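Local coordinates for protein acetoacetate decarboxylase (Sphingomonas wittichii, PDB 5UPB) that is an acetoacetate decarboxylase-like enzyme, probably acting as a lyase, at residues 84-89 with 227-232. Sequence-based numbering, arbitrary orientation.
Sequences AALSIA and EALECF
In the acetoacetate decarboxylase fold, a 3-10 turn packs here against strand 80-92, which pairs antiparallel with strands 53-65 and 95-105, and Phe-232 of the turn lies against Leu-86 and Ile-88 of that strand. The turn, residues 229-232, sits in the connection between strands 206-221 and 235-249. Phe-232 points toward the strand. Its ring takes Leu-86 over one face: CB of Leu-86 is 4.0 Å from the centroid of the Phe-232 ring and 16° off the ring normal, a CH-pi contact. The two side chains run past each other in opposite directions. Ile-88 meets the ring at its edge, near its plane, with CG1 of Ile-88 3.8 Å from CZ of Phe-232. CG of Leu-86 is anti to the carbonyl carbon (chi1 -60°), which carries the branched end along the ring toward the root of the phenylalanine. There CD1 of Leu-86 lies 3.9 Å from CD1 of Phe-232. The same methyl meets CD2 of Leu-229 at 3.9 Å, the two leucines crossing at about a right angle. All four side chains are buried, and no hydrogen bond joins the segments. The turn holds itself by backbone bonds, including Phe-232 N to Leu-229 O at 3.0 Å. Next to the turn, OE1 of Glu-227 forms a salt bridge with Lys-122, and OE2 a hydrogen bond with Trp-104. Leu-39 and Leu-42 of helix 36-42 also pack on Phe-232. An alanine in place of Phe-232 would probably open a gap beside Leu-86 CB and Ile-88 CG1 and weaken the hold of the turn on the strand. The arrangement is part of the hydrophobic core of the acetoacetate decarboxylase fold, where a 3-10 turn linking two antiparallel strands packs on strand 80-92 through an aromatic face and edge.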
loop_
_atom_site.group_PDB
_atom_site.type_symbol
_atom_site.label_atom_id
_atom_site.label_comp_id
_atom_site.label_asym_id
_atom_site.label_seq_id
_atom_site.Cartn_x
_atom_site.Cartn_y
_atom_site.Cartn_z
ATOM N N ALA A 84 1.471 -5.642 -14.670
ATOM C CA ALA A 84 1.369 -7.032 -15.091
ATOM C C ALA A 84 0.217 -7.163 -16.079
ATOM O O ALA A 84 -0.840 -6.528 -15.929
ATOM C CB ALA A 84 1.151 -7.936 -13.877
ATOM N N ALA A 85 0.371 -8.061 -17.041
ATOM C CA ALA A 85 -0.658 -8.190 -18.057
ATOM C C ALA A 85 -0.708 -9.586 -18.631
ATOM O O ALA A 85 0.294 -10.312 -18.674
ATOM C CB ALA A 85 -0.444 -7.203 -19.194
ATOM N N LEU A 86 -1.901 -9.916 -19.128
ATOM C CA LEU A 86 -2.148 -11.074 -19.983
ATOM C C LEU A 86 -2.697 -10.551 -21.301
ATOM O O LEU A 86 -3.777 -9.942 -21.325
ATOM C CB LEU A 86 -3.150 -12.018 -19.309
ATOM C CG LEU A 86 -2.680 -12.545 -17.956
ATOM C CD1 LEU A 86 -3.801 -13.211 -17.173
ATOM C CD2 LEU A 86 -1.564 -13.543 -18.202
ATOM N N SER A 87 -1.948 -10.742 -22.385
ATOM C CA SER A 87 -2.278 -10.167 -23.683
ATOM C C SER A 87 -2.448 -11.271 -24.715
ATOM O O SER A 87 -1.744 -12.278 -24.681
ATOM C CB SER A 87 -1.193 -9.175 -24.212
ATOM O OG SER A 87 -0.953 -8.131 -23.313
ATOM N N ILE A 88 -3.304 -11.013 -25.700
ATOM C CA ILE A 88 -3.751 -12.012 -26.672
ATOM C C ILE A 88 -3.241 -11.627 -28.053
ATOM O O ILE A 88 -3.464 -10.502 -28.517
ATOM C CB ILE A 88 -5.285 -12.112 -26.668
ATOM C CG1 ILE A 88 -5.760 -12.493 -25.263
ATOM C CG2 ILE A 88 -5.772 -13.097 -27.739
ATOM C CD1 ILE A 88 -7.265 -12.383 -25.060
ATOM N N ALA A 89 -2.565 -12.561 -28.716
ATOM C CA ALA A 89 -2.156 -12.306 -30.092
ATOM C C ALA A 89 -3.381 -12.351 -30.993
ATOM O O ALA A 89 -4.224 -13.243 -30.865
ATOM C CB ALA A 89 -1.110 -13.321 -30.548
ATOM N N GLU A 227 -12.399 -11.475 -11.166
ATOM C CA GLU A 227 -11.503 -11.573 -12.313
ATOM C C GLU A 227 -11.932 -12.773 -13.128
ATOM O O GLU A 227 -12.724 -13.594 -12.669
ATOM C CB GLU A 227 -10.044 -11.751 -11.889
ATOM C CG GLU A 227 -9.516 -10.679 -10.968
ATOM C CD GLU A 227 -9.274 -9.366 -11.686
ATOM O OE1 GLU A 227 -9.625 -9.260 -12.893
ATOM O OE2 GLU A 227 -8.715 -8.432 -11.054
ATOM N N ALA A 228 -11.341 -12.934 -14.298
ATOM C CA ALA A 228 -11.669 -14.052 -15.170
ATOM C C ALA A 228 -10.398 -14.744 -15.635
ATOM O O ALA A 228 -10.234 -15.052 -16.820
ATOM C CB ALA A 228 -12.486 -13.605 -16.381
ATOM N N LEU A 229 -9.496 -15.015 -14.684
ATOM C CA LEU A 229 -8.186 -15.580 -14.977
ATOM C C LEU A 229 -8.298 -16.972 -15.567
ATOM O O LEU A 229 -7.403 -17.395 -16.294
ATOM C CB LEU A 229 -7.347 -15.613 -13.702
ATOM C CG LEU A 229 -7.027 -14.227 -13.161
ATOM C CD1 LEU A 229 -6.753 -14.245 -11.652
ATOM C CD2 LEU A 229 -5.832 -13.683 -13.915
ATOM N N GLU A 230 -9.392 -17.681 -15.279
ATOM C CA GLU A 230 -9.589 -19.020 -15.809
ATOM C C GLU A 230 -9.584 -19.036 -17.338
ATOM O O GLU A 230 -9.403 -20.102 -17.926
ATOM C CB GLU A 230 -10.899 -19.609 -15.265
ATOM C CG GLU A 230 -10.818 -19.999 -13.774
ATOM C CD GLU A 230 -10.887 -18.792 -12.798
ATOM O OE1 GLU A 230 -11.322 -17.682 -13.202
ATOM O OE2 GLU A 230 -10.496 -18.960 -11.615
ATOM N N CYS A 231 -9.845 -17.905 -17.996
ATOM C CA CYS A 231 -9.787 -17.853 -19.454
ATOM C C CYS A 231 -8.402 -18.205 -20.008
ATOM O O CYS A 231 -8.300 -18.631 -21.164
ATOM C CB CYS A 231 -10.211 -16.467 -19.926
ATOM S SG CYS A 231 -11.893 -16.080 -19.513
ATOM N N PHE A 232 -7.348 -18.062 -19.204
ATOM C CA PHE A 232 -5.979 -18.355 -19.609
ATOM C C PHE A 232 -5.462 -19.642 -18.980
ATOM O O PHE A 232 -4.281 -19.954 -19.101
ATOM C CB PHE A 232 -5.061 -17.182 -19.264
ATOM C CG PHE A 232 -5.308 -15.944 -20.104
ATOM C CD1 PHE A 232 -6.229 -14.996 -19.716
ATOM C CD2 PHE A 232 -4.586 -15.721 -21.263
ATOM C CE1 PHE A 232 -6.454 -13.864 -20.482
ATOM C CE2 PHE A 232 -4.805 -14.594 -22.034
ATOM C CZ PHE A 232 -5.739 -13.661 -21.641
#